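Local coordinates for protein homospermidine synthase (Legionella pneumophila subsp. pneumophila str. Philadelphia 1, PDB 2PH5) that binds NAD in a Rossmann-type domain and probably makes the polyamine homospermidine, at residues Ser393-Ala398 and Pro432-Val437; Cys356-Val361 and Gly374-Ile379. All blocks are in the same frame, centred on the assembly; numbering follows the deposited sequence.

Interaction 1: residues Ser393-Ala398 and Pro432-Val437; sequences SLQVVA and PYLGKV. With NAD (nicotinamide-adenine-dinucleotide), chain C.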
# COMPACT_ATOMS: atom_id res chain seq x y z
N SER A 393 21.20 4.92 -0.27
CA SER A 393 22.46 4.78 0.45
C SER A 393 23.45 5.88 0.10
O SER A 393 24.08 6.46 0.99
CB SER A 393 23.09 3.41 0.18
OG SER A 393 23.48 3.28 -1.18
N LEU A 394 23.58 6.19 -1.19
CA LEU A 394 24.52 7.21 -1.63
C LEU A 394 24.29 8.58 -0.99
O LEU A 394 25.23 9.32 -0.74
CB LEU A 394 24.52 7.37 -3.15
CG LEU A 394 25.63 8.28 -3.69
CD1 LEU A 394 26.97 7.80 -3.12
CD2 LEU A 394 25.67 8.26 -5.22
N GLN A 395 23.03 8.92 -0.73
CA GLN A 395 22.76 10.21 -0.13
C GLN A 395 23.19 10.20 1.33
O GLN A 395 23.56 11.24 1.89
CB GLN A 395 21.27 10.55 -0.24
CG GLN A 395 20.78 10.74 -1.65
CD GLN A 395 19.27 10.87 -1.73
OE1 GLN A 395 18.54 10.04 -1.20
NE2 GLN A 395 18.79 11.93 -2.38
N VAL A 396 23.16 9.03 1.95
CA VAL A 396 23.55 8.91 3.35
C VAL A 396 25.05 8.95 3.54
O VAL A 396 25.54 9.64 4.44
CB VAL A 396 23.02 7.61 3.97
CG1 VAL A 396 23.19 7.64 5.47
CG2 VAL A 396 21.56 7.40 3.58
N VAL A 397 25.78 8.22 2.71
CA VAL A 397 27.23 8.19 2.84
C VAL A 397 27.87 9.47 2.31
O VAL A 397 28.97 9.85 2.73
CB VAL A 397 27.83 6.92 2.14
CG1 VAL A 397 27.27 5.67 2.80
CG2 VAL A 397 27.52 6.92 0.65
N ALA A 398 27.19 10.15 1.39
CA ALA A 398 27.72 11.41 0.87
C ALA A 398 27.84 12.37 2.06
O ALA A 398 28.86 13.04 2.24
CB ALA A 398 26.78 11.98 -0.20
N PRO A 432 28.40 16.78 -5.16
CA PRO A 432 28.77 15.92 -6.30
C PRO A 432 28.24 14.51 -6.17
O PRO A 432 28.38 13.70 -7.08
CB PRO A 432 30.30 15.95 -6.26
CG PRO A 432 30.59 17.30 -5.70
CD PRO A 432 29.59 17.38 -4.56
N TYR A 433 27.61 14.22 -5.04
CA TYR A 433 27.08 12.89 -4.76
C TYR A 433 25.56 12.88 -4.67
O TYR A 433 24.96 11.82 -4.51
CB TYR A 433 27.65 12.39 -3.43
CG TYR A 433 29.12 12.04 -3.45
CD1 TYR A 433 29.56 10.85 -4.02
CD2 TYR A 433 30.07 12.88 -2.86
CE1 TYR A 433 30.90 10.50 -4.02
CE2 TYR A 433 31.42 12.54 -2.85
CZ TYR A 433 31.83 11.34 -3.43
OH TYR A 433 33.16 10.98 -3.43
N LEU A 434 24.94 14.05 -4.78
CA LEU A 434 23.49 14.16 -4.63
C LEU A 434 22.68 14.40 -5.90
O LEU A 434 21.49 14.74 -5.83
CB LEU A 434 23.19 15.25 -3.60
CG LEU A 434 23.92 15.07 -2.26
CD1 LEU A 434 23.59 16.23 -1.31
CD2 LEU A 434 23.50 13.76 -1.64
N GLY A 435 23.30 14.22 -7.06
CA GLY A 435 22.60 14.43 -8.32
C GLY A 435 22.21 15.88 -8.46
O GLY A 435 23.00 16.79 -8.17
N LYS A 436 20.99 16.12 -8.92
CA LYS A 436 20.52 17.49 -9.06
C LYS A 436 19.99 17.96 -7.72
O LYS A 436 19.11 17.34 -7.13
CB LYS A 436 19.43 17.57 -10.13
CG LYS A 436 18.29 16.62 -9.92
CD LYS A 436 17.28 16.72 -11.05
CE LYS A 436 16.72 18.14 -11.18
NZ LYS A 436 15.53 18.18 -12.09
N VAL A 437 20.57 19.05 -7.22
CA VAL A 437 20.19 19.63 -5.95
C VAL A 437 19.85 21.11 -6.13
O VAL A 437 20.57 21.84 -6.82
CB VAL A 437 21.33 19.43 -4.90
CG1 VAL A 437 22.67 19.39 -5.62
CG2 VAL A 437 21.32 20.54 -3.87
PA NAD C . 22.63 -2.71 9.46
O1A NAD C . 21.76 -3.45 10.44
O2A NAD C . 22.49 -3.04 8.01
O5B NAD C . 24.19 -2.86 9.85
C5B NAD C . 24.62 -2.66 11.19
C4B NAD C . 25.93 -3.45 11.40
O4B NAD C . 26.29 -3.26 12.75
C3B NAD C . 25.81 -4.96 11.18
O3B NAD C . 26.78 -5.40 10.23
C2B NAD C . 26.04 -5.56 12.54
O2B NAD C . 26.66 -6.82 12.54
C1B NAD C . 26.81 -4.46 13.28
N9A NAD C . 26.61 -4.42 14.73
C8A NAD C . 25.43 -4.80 15.39
N7A NAD C . 25.68 -5.41 16.56
C5A NAD C . 27.03 -5.44 16.68
C6A NAD C . 27.85 -5.94 17.69
N6A NAD C . 27.39 -6.51 18.81
N1A NAD C . 29.22 -5.83 17.51
C2A NAD C . 29.77 -5.25 16.38
N3A NAD C . 28.98 -4.74 15.37
C4A NAD C . 27.63 -4.85 15.56
O3 NAD C . 22.25 -1.18 9.65
PN NAD C . 22.82 0.18 9.02
O1N NAD C . 21.65 0.97 8.57
O2N NAD C . 23.88 -0.18 8.02
O5D NAD C . 23.40 0.70 10.40
C5D NAD C . 24.04 1.92 10.62
C4D NAD C . 22.98 2.83 11.20
O4D NAD C . 22.92 4.01 10.43
C3D NAD C . 21.90 2.91 12.26
O3D NAD C . 22.43 3.32 13.51
C2D NAD C . 20.95 3.93 11.65
O2D NAD C . 20.13 4.56 12.59
C1D NAD C . 21.88 4.86 10.88
N1N NAD C . 21.35 5.46 9.64
C2N NAD C . 21.28 6.83 9.51
C3N NAD C . 20.78 7.36 8.30
C7N NAD C . 20.69 8.82 8.06
O7N NAD C . 20.21 9.24 6.84
N7N NAD C . 21.06 9.72 8.95
C4N NAD C . 20.36 6.50 7.23
C5N NAD C . 20.44 5.10 7.41
C6N NAD C . 20.93 4.58 8.60

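Interaction 2: residues Cys356-Val361 and Gly374-Ile379; sequences CDELGV and GSTLSI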
# COMPACT_ATOMS: atom_id res chain seq x y z
N CYS A 356 14.34 6.96 -8.49
CA CYS A 356 15.22 7.88 -7.81
C CYS A 356 14.73 8.17 -6.40
O CYS A 356 13.62 7.79 -6.01
CB CYS A 356 15.33 9.18 -8.60
SG CYS A 356 13.78 10.06 -8.76
N ASP A 357 15.57 8.84 -5.62
CA ASP A 357 15.22 9.17 -4.26
C ASP A 357 15.25 10.68 -4.09
O ASP A 357 16.30 11.30 -4.24
CB ASP A 357 16.22 8.51 -3.30
CG ASP A 357 15.72 8.48 -1.87
OD1 ASP A 357 15.04 9.44 -1.45
OD2 ASP A 357 16.02 7.50 -1.15
N GLU A 358 14.08 11.27 -3.82
CA GLU A 358 13.99 12.72 -3.63
C GLU A 358 13.94 13.06 -2.16
O GLU A 358 12.87 13.06 -1.56
CB GLU A 358 12.75 13.32 -4.28
CG GLU A 358 12.94 13.67 -5.71
CD GLU A 358 12.10 14.86 -6.15
OE1 GLU A 358 10.88 14.92 -5.83
OE2 GLU A 358 12.68 15.74 -6.84
N LEU A 359 15.10 13.36 -1.59
CA LEU A 359 15.18 13.72 -0.19
C LEU A 359 15.36 15.22 -0.07
O LEU A 359 16.21 15.80 -0.74
CB LEU A 359 16.37 13.01 0.47
CG LEU A 359 16.70 13.48 1.89
CD1 LEU A 359 15.50 13.20 2.79
CD2 LEU A 359 17.95 12.76 2.41
N GLY A 360 14.56 15.86 0.77
CA GLY A 360 14.68 17.29 0.94
C GLY A 360 13.78 17.83 2.03
O GLY A 360 13.11 17.07 2.73
N VAL A 361 13.78 19.15 2.18
CA VAL A 361 12.97 19.82 3.19
C VAL A 361 12.01 20.83 2.58
O VAL A 361 12.36 21.59 1.68
CB VAL A 361 13.84 20.57 4.21
CG1 VAL A 361 14.51 19.57 5.13
CG2 VAL A 361 14.88 21.40 3.49
N GLY A 374 16.38 20.29 -1.82
CA GLY A 374 16.91 18.97 -1.53
C GLY A 374 17.64 18.28 -2.67
O GLY A 374 18.05 18.91 -3.65
N SER A 375 17.79 16.97 -2.53
CA SER A 375 18.49 16.15 -3.51
C SER A 375 17.59 15.17 -4.24
O SER A 375 16.81 14.46 -3.63
CB SER A 375 19.61 15.37 -2.83
OG SER A 375 19.94 14.20 -3.56
N THR A 376 17.71 15.16 -5.56
CA THR A 376 16.94 14.23 -6.38
C THR A 376 18.00 13.41 -7.09
O THR A 376 18.57 13.86 -8.09
CB THR A 376 16.10 14.95 -7.42
OG1 THR A 376 15.25 15.90 -6.77
CG2 THR A 376 15.23 13.94 -8.18
N LEU A 377 18.28 12.23 -6.56
CA LEU A 377 19.28 11.34 -7.13
C LEU A 377 18.63 10.09 -7.69
O LEU A 377 17.84 9.43 -7.01
CB LEU A 377 20.31 10.94 -6.06
CG LEU A 377 21.35 9.88 -6.46
CD1 LEU A 377 22.27 10.47 -7.53
CD2 LEU A 377 22.17 9.43 -5.25
N SER A 378 18.95 9.76 -8.93
CA SER A 378 18.40 8.57 -9.56
C SER A 378 19.39 7.44 -9.36
O SER A 378 20.57 7.68 -9.08
CB SER A 378 18.20 8.79 -11.06
OG SER A 378 19.46 8.90 -11.70
N ILE A 379 18.91 6.21 -9.52
CA ILE A 379 19.74 5.04 -9.37
C ILE A 379 20.84 5.01 -10.45
O ILE A 379 21.96 4.57 -10.20
CB ILE A 379 18.89 3.74 -9.44
CG1 ILE A 379 19.79 2.51 -9.21
CG2 ILE A 379 18.16 3.64 -10.78
CD1 ILE A 379 20.39 2.46 -7.83

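Interaction 1: residues Ser393-Ala398 and Pro432-Val437
Helix 391-408, which adds Val396 to the NAD pocket, packs another side against the turn at 432-435. Leu394, Gln395 and Ala398 touch Tyr433 and Leu434 there. Ala398 CB meets Tyr433 CB at 3.4 Å. Ala398 CB also lies 4.0 Å from Leu434 CD2. Leu394 crosses the tyrosine side chain at about a right angle. Leu394 CD1 lies 4.1 Å from Tyr433 CD1. Leu394 CG is 3.7 Å from Tyr433 O. The leucine branches reach this far because CG stands opposite the backbone N (chi1 -172°). Leu434 brings CD2 up to the helix backbone, 3.9 Å from Gln395 CA, and so sits beside both Gln395 and Ala398. The Gln395 amide is used elsewhere: NE2 bonds to Ser375 OG, which also bonds to Leu434 O. Leu31 of helix 23-35 touches the Tyr433 side chain, and Tyr433 OH makes a weak hydrogen bond to Glu34 OE2. Val396 points away from the turn. Val396 CG1 comes 3.5 Å from C4N of the NAD nicotinamide. No hydrogen bond joins the two segments directly. Their contact is buried and apolar, with the polar link made through Ser375.

Interaction 2: residues Cys356-Val361 and Gly374-Ile379
Thr376 OG1 donates to Glu358 OE2 over 2.6 Å. The two side chains lie side by side and point the same way. The hydroxyl meets the anti side of the carboxylate, 17° out of its plane. Glu358 bends at chi2 (-149°), which brings its end over to the threonine, and Thr376 CG2 packs 3.4 Å from Glu358 CG. On the same face, Cys356 CB lies 3.3 Å from Ser378 CA. Hydrogen-bonded pairs alternate with these along the strands. Asp357 N reaches Leu377 O at 2.7 Å, and the return bond from Leu377 N to Asp357 O is longer, 3.2 Å. Leu359 and Ser375 form a second hydrogen-bonded pair, with Ser375 N 2.7 Å from Leu359 O. This is an antiparallel beta hairpin, strands 352-364 and 370-378, inside the mixed sheet of the domain. Gly360 and Gly374 face each other in a non-hydrogen-bonded pair, CA to CA 3.7 Å, two residues without side chains whose backbones meet directly. Farther out, Thr280 and Thr282 bond to the two oxygens of the Glu358 carboxylate. On the other face, Asp357 OD2 bonds to Thr392, and Leu359 and Leu377 pack on helix 391-408. Ser378 N-caps helix 379-385, its OG bonded to Glu381 N.

In the fold
Of the parts joined here, helix 23-35 comes first; strand 352-364 follows much later. It turns back as strand 370-378, and interaction 2 closes this short hairpin across 12 residues. The chain then runs through helix 379-385 into helix 391-408. Interaction 1 opens there and closes a second loop, of 33 residues, when the chain reaches 432-437. The two contacts follow in series and neither nests nor crosses. They still meet in space, with centres 8 Å apart. Strand 436-442 leaves interaction 1 and pairs with strand 370-378 at the sheet edge. Together the contacts tie the mixed sheet to the helix that borders the NAD pocket and, through Tyr433 and Val397, to helix 23-35.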